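Local coordinates for protein pyruvate formate-lyase 2 (Archaeoglobus fulgidus, PDB 2F3O) that belongs to the glycyl radical enzymes and probably acts as a lyase, although its natural substrate and reaction are not established, at residues D424-I429 with G628-T633; G688-I693 with R749-S754. One frame throughout, in Å; residues are numbered along the deposited sequence.

Followed from the N terminus, the chain reaches the hairpin of strands 421-424 and 428-431, then winds through a long span, about half of it helical, until strand 624-628 ends in the loop before helix 634-640. There contact 1 closes, joining 424-429 to 628-633. Contact 2 opens later and joins 688-693, which leads into strand 692-696, to the turn 749-754. The two closures follow in series and neither nest nor cross, yet their centres lie about 8 Å apart. Backbone bonds from Cys629 to Gly688 and Ser690 join them, and the CA of Gly752 approaches the SG of Cys426 to 4.4 Å, bringing the predicted radical glycine beside the hairpin tip.

Contact 1. Residues D424-I429 with G628-T633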
loop_
_atom_site.group_PDB
_atom_site.type_symbol
_atom_site.label_atom_id
_atom_site.label_comp_id
_atom_site.label_asym_id
_atom_site.label_seq_id
_atom_site.Cartn_x
_atom_site.Cartn_y
_atom_site.Cartn_z
ATOM N N ASP A 424 1.045 17.825 -27.589
ATOM C CA ASP A 424 -0.210 18.563 -27.441
ATOM C C ASP A 424 0.100 20.054 -27.219
ATOM O O ASP A 424 1.210 20.418 -26.773
ATOM C CB ASP A 424 -1.055 18.027 -26.278
ATOM C CG ASP A 424 -0.337 18.135 -24.926
ATOM O OD1 ASP A 424 0.480 17.239 -24.620
ATOM O OD2 ASP A 424 -0.607 19.100 -24.170
ATOM N N GLY A 425 -0.879 20.902 -27.520
ATOM C CA GLY A 425 -0.713 22.340 -27.358
ATOM C C GLY A 425 0.246 22.985 -28.342
ATOM O O GLY A 425 0.110 22.803 -29.543
ATOM N N CYS A 426 1.211 23.742 -27.833
ATOM C CA CYS A 426 2.283 24.253 -28.657
ATOM C C CYS A 426 3.392 23.241 -28.903
ATOM O O CYS A 426 3.592 22.762 -30.032
ATOM C CB CYS A 426 2.935 25.423 -27.971
ATOM S SG CYS A 426 1.800 26.632 -27.450
ATOM N N VAL A 427 4.170 22.984 -27.849
ATOM C CA VAL A 427 5.420 22.218 -27.968
ATOM C C VAL A 427 5.551 21.092 -26.944
ATOM O O VAL A 427 6.570 20.396 -26.912
ATOM C CB VAL A 427 6.686 23.132 -27.837
ATOM C CG1 VAL A 427 6.624 24.285 -28.798
ATOM C CG2 VAL A 427 6.846 23.652 -26.417
ATOM N N GLU A 428 4.523 20.929 -26.110
ATOM C CA GLU A 428 4.515 19.954 -25.014
ATOM C C GLU A 428 4.478 18.493 -25.455
ATOM O O GLU A 428 3.721 18.123 -26.354
ATOM C CB GLU A 428 3.342 20.233 -24.099
ATOM C CG GLU A 428 3.264 21.685 -23.686
ATOM C CD GLU A 428 2.217 22.458 -24.462
ATOM O OE1 GLU A 428 1.024 22.352 -24.130
ATOM O OE2 GLU A 428 2.584 23.171 -25.415
ATOM N N ILE A 429 5.314 17.676 -24.817
ATOM C CA ILE A 429 5.425 16.259 -25.144
ATOM C C ILE A 429 5.007 15.394 -23.958
ATOM O O ILE A 429 5.095 15.817 -22.793
ATOM C CB ILE A 429 6.839 15.885 -25.593
ATOM C CG1 ILE A 429 7.868 16.313 -24.553
ATOM C CG2 ILE A 429 7.161 16.532 -26.920
ATOM C CD1 ILE A 429 9.176 15.598 -24.722
ATOM N N GLY A 628 9.279 22.838 -18.526
ATOM C CA GLY A 628 9.188 23.255 -19.934
ATOM C C GLY A 628 9.798 24.625 -20.200
ATOM O O GLY A 628 10.044 25.392 -19.268
ATOM N N CYS A 629 10.052 24.941 -21.470
ATOM C CA CYS A 629 10.495 26.290 -21.818
ATOM C C CYS A 629 9.831 26.871 -23.050
ATOM O O CYS A 629 10.381 26.797 -24.150
ATOM C CB CYS A 629 12.003 26.340 -22.011
ATOM S SG CYS A 629 12.613 28.023 -21.891
ATOM N N TYR A 630 8.664 27.466 -22.871
ATOM C CA TYR A 630 7.982 28.078 -23.988
ATOM C C TYR A 630 7.159 29.218 -23.443
ATOM O O TYR A 630 6.724 29.150 -22.300
ATOM C CB TYR A 630 7.145 27.054 -24.786
ATOM C CG TYR A 630 5.972 26.443 -24.084
ATOM C CD1 TYR A 630 4.726 27.069 -24.074
ATOM C CD2 TYR A 630 6.098 25.218 -23.462
ATOM C CE1 TYR A 630 3.660 26.509 -23.425
ATOM C CE2 TYR A 630 5.036 24.633 -22.835
ATOM C CZ TYR A 630 3.824 25.287 -22.799
ATOM O OH TYR A 630 2.772 24.692 -22.158
ATOM N N PRO A 631 6.963 30.282 -24.240
ATOM C CA PRO A 631 6.416 31.483 -23.652
ATOM C C PRO A 631 4.928 31.773 -23.741
ATOM O O PRO A 631 4.456 32.563 -22.927
ATOM C CB PRO A 631 7.140 32.573 -24.433
ATOM C CG PRO A 631 7.339 31.988 -25.765
ATOM C CD PRO A 631 7.337 30.501 -25.647
ATOM N N MET A 632 4.207 31.171 -24.692
ATOM C CA MET A 632 2.965 31.766 -25.247
ATOM C C MET A 632 3.282 33.196 -25.660
ATOM O O MET A 632 4.265 33.413 -26.352
ATOM C CB MET A 632 1.750 31.701 -24.302
ATOM C CG MET A 632 1.324 30.282 -23.910
ATOM S SD MET A 632 1.232 29.098 -25.270
ATOM C CE MET A 632 -0.106 29.775 -26.254
ATOM N N THR A 633 2.496 34.177 -25.236
ATOM C CA THR A 633 2.991 35.548 -25.363
ATOM C C THR A 633 3.223 36.174 -23.999
ATOM O O THR A 633 3.185 37.391 -23.869
ATOM C CB THR A 633 2.128 36.499 -26.278
ATOM O OG1 THR A 633 0.881 36.813 -25.659
ATOM C CG2 THR A 633 1.875 35.895 -27.645
#
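The carboxylate oxygen OE2 of Glu428 turns back over its own loop, where Val427 N reaches it at 2.9 Å on the anti side, 31° out of the carboxylate plane, and Cys426 N adds a weak bond. A bend at chi2 brings the group to this position, and the same bend lays it across the hydroxyl end of Tyr630. There Glu428 CD is 3.3 Å from Tyr630 OH with no hydrogen bond between the two side chains; their planes are 24° apart and the chains cross at about a right angle. Ser439 takes the polar ends instead: its OG bonds Glu428 OE1, its carbonyl oxygen bonds Tyr630 OH, and a glycerol, probably from the crystallisation liquor, also bonds OE1.

Farther down the ring, CG2 of Val427 packs obliquely on Tyr630 CD2 at 3.4 Å, the two side chains sliding past each other in opposite directions. A branched aliphatic side chain suits this buried place against a ring, CG2 doing the touching. Tyr630 CG sits between its backbone N and carbonyl carbon (chi1 66°), which directs the ring at the hairpin. Cys426 SG lies 5.1 Å from the ring centroid, obliquely, in a sulfur-aromatic contact, and it also meets Met632, whose chain, bent at chi2 and chi3, brings SD up to the thiol. Gly425 has positive phi, and a beta carbon there would clash with Glu428 OE1, so glycine fits the turn.

Asp424 N bonds Glu428 O at 3.0 Å, closing the hairpin whose turn carries Cys426, in the sequence Gly425-Cys426-Val427-Glu428. That sequence, placed beside the predicted radical glycine, is consistent with the cysteine loop of glycyl radical enzymes, in which the cysteine probably relays the radical to substrate.

Contact 2. Residues G688-I693 with R749-S754; sequences GASLTI and RVAGWS
Ser690 OG donates a 2.6 Å hydrogen bond to Ala751 O, the one polar link across this contact. It approaches from above the carbonyl plane, 63° out of it. OG stands anti to the backbone N of Ser690 (chi1 163°), which carries the hydroxyl on to the Ala751 carbonyl, while Tyr630 packs against the same side chain. Replacing Ser690 with alanine would remove this hydroxyl and is likely to leave the buried carbonyl of Ala751 without its serine donor.

Sequence and position match the glycine loop of glycyl radical enzymes, Arg749-Val750-Ala751-Gly752-Trp753, in which Gly752 is the predicted radical site; no radical is present in this structure. Gly752 has a phi of 153°, where a beta carbon would run into the carbonyl oxygen of Ala751, so glycine suits the backbone as well as the predicted chemistry. Val750 N bonds Trp753 O at 2.9 Å, pinching the turn together. Within the same segment, the guanidinium of Arg749 has Trp753 CA over one face and Ser754 OG in its plane, 3.1 Å from NH1, while Gln724 and Asn368 take further N-H groups.

Past Ser690 the contact loosens at Thr692, which is partly exposed and meets the turn only by van der Waals contacts; Val750, also partly exposed, turns its side chain away. Thr692 CG2 rests 3.9 Å from Arg749 O and its OG1 lies 3.7 Å from Ala751 CA, with the hydroxyl bonded to Gln724 rather than to the turn.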
loop_
_atom_site.group_PDB
_atom_site.type_symbol
_atom_site.label_atom_id
_atom_site.label_comp_id
_atom_site.label_asym_id
_atom_site.label_seq_id
_atom_site.Cartn_x
_atom_site.Cartn_y
_atom_site.Cartn_z
ATOM N N GLY A 688 8.740 20.095 -22.996
ATOM C CA GLY A 688 8.939 20.724 -24.311
ATOM C C GLY A 688 9.688 22.047 -24.324
ATOM O O GLY A 688 9.827 22.704 -23.293
ATOM N N ALA A 689 10.166 22.437 -25.502
ATOM C CA ALA A 689 10.838 23.729 -25.671
ATOM C C ALA A 689 10.370 24.374 -26.949
ATOM O O ALA A 689 10.057 23.684 -27.904
ATOM C CB ALA A 689 12.328 23.565 -25.712
ATOM N N SER A 690 10.313 25.698 -26.969
ATOM C CA SER A 690 9.932 26.400 -28.186
ATOM C C SER A 690 11.081 27.197 -28.794
ATOM O O SER A 690 11.538 28.185 -28.211
ATOM C CB SER A 690 8.761 27.329 -27.925
ATOM O OG SER A 690 8.627 28.275 -28.964
ATOM N N LEU A 691 11.533 26.755 -29.963
ATOM C CA LEU A 691 12.482 27.509 -30.772
ATOM C C LEU A 691 11.819 27.976 -32.074
ATOM O O LEU A 691 11.409 27.147 -32.896
ATOM C CB LEU A 691 13.717 26.668 -31.080
ATOM C CG LEU A 691 14.728 27.279 -32.041
ATOM C CD1 LEU A 691 15.301 28.556 -31.449
ATOM C CD2 LEU A 691 15.818 26.274 -32.376
ATOM N N THR A 692 11.720 29.295 -32.256
ATOM C CA THR A 692 11.151 29.863 -33.481
ATOM C C THR A 692 12.205 30.549 -34.326
ATOM O O THR A 692 12.896 31.445 -33.844
ATOM C CB THR A 692 10.144 30.927 -33.152
ATOM O OG1 THR A 692 9.350 30.485 -32.054
ATOM C CG2 THR A 692 9.273 31.218 -34.354
ATOM N N ILE A 693 12.316 30.153 -35.588
ATOM C CA ILE A 693 13.283 30.770 -36.500
ATOM C C ILE A 693 12.592 31.595 -37.595
ATOM O O ILE A 693 11.889 31.054 -38.442
ATOM C CB ILE A 693 14.240 29.704 -37.088
ATOM C CG1 ILE A 693 15.205 29.233 -36.005
ATOM C CG2 ILE A 693 15.035 30.252 -38.264
ATOM C CD1 ILE A 693 15.868 30.385 -35.290
ATOM N N ARG A 749 3.886 31.946 -37.127
ATOM C CA ARG A 749 4.107 31.091 -35.953
ATOM C C ARG A 749 4.575 31.988 -34.832
ATOM O O ARG A 749 5.650 32.566 -34.921
ATOM C CB ARG A 749 5.167 30.030 -36.230
ATOM C CG ARG A 749 4.786 29.058 -37.316
ATOM C CD ARG A 749 3.644 28.162 -36.897
ATOM N NE ARG A 749 4.038 27.160 -35.914
ATOM C CZ ARG A 749 3.214 26.260 -35.388
ATOM N NH1 ARG A 749 1.940 26.223 -35.747
ATOM N NH2 ARG A 749 3.665 25.401 -34.496
ATOM N N VAL A 750 3.781 32.118 -33.781
ATOM C CA VAL A 750 4.094 33.101 -32.754
ATOM C C VAL A 750 5.241 32.675 -31.858
ATOM O O VAL A 750 6.214 33.414 -31.711
ATOM C CB VAL A 750 2.882 33.416 -31.881
ATOM C CG1 VAL A 750 3.190 34.557 -30.950
ATOM C CG2 VAL A 750 1.723 33.768 -32.742
ATOM N N ALA A 751 5.126 31.473 -31.294
ATOM C CA ALA A 751 6.077 30.945 -30.317
ATOM C C ALA A 751 5.727 29.500 -30.000
ATOM O O ALA A 751 6.099 28.987 -28.951
ATOM C CB ALA A 751 6.021 31.760 -29.042
ATOM N N GLY A 752 4.966 28.867 -30.889
ATOM C CA GLY A 752 4.591 27.479 -30.710
ATOM C C GLY A 752 3.290 27.126 -31.395
ATOM O O GLY A 752 2.860 25.973 -31.365
ATOM N N TRP A 753 2.663 28.119 -32.025
ATOM C CA TRP A 753 1.371 27.932 -32.691
ATOM C C TRP A 753 1.114 28.951 -33.779
ATOM O O TRP A 753 1.719 30.019 -33.794
ATOM C CB TRP A 753 0.240 28.000 -31.676
ATOM C CG TRP A 753 -0.123 29.351 -31.191
ATOM C CD1 TRP A 753 -1.257 30.040 -31.486
ATOM C CD2 TRP A 753 0.625 30.179 -30.277
ATOM N NE1 TRP A 753 -1.271 31.243 -30.820
ATOM C CE2 TRP A 753 -0.124 31.361 -30.079
ATOM C CE3 TRP A 753 1.858 30.039 -29.610
ATOM C CZ2 TRP A 753 0.315 32.393 -29.254
ATOM C CZ3 TRP A 753 2.286 31.066 -28.790
ATOM C CH2 TRP A 753 1.511 32.223 -28.611
ATOM N N SER A 754 0.191 28.624 -34.674
ATOM C CA SER A 754 -0.201 29.529 -35.752
ATOM C C SER A 754 -1.243 30.571 -35.363
ATOM O O SER A 754 -2.320 30.253 -34.874
ATOM C CB SER A 754 -0.723 28.734 -36.937
ATOM O OG SER A 754 0.342 28.121 -37.638
#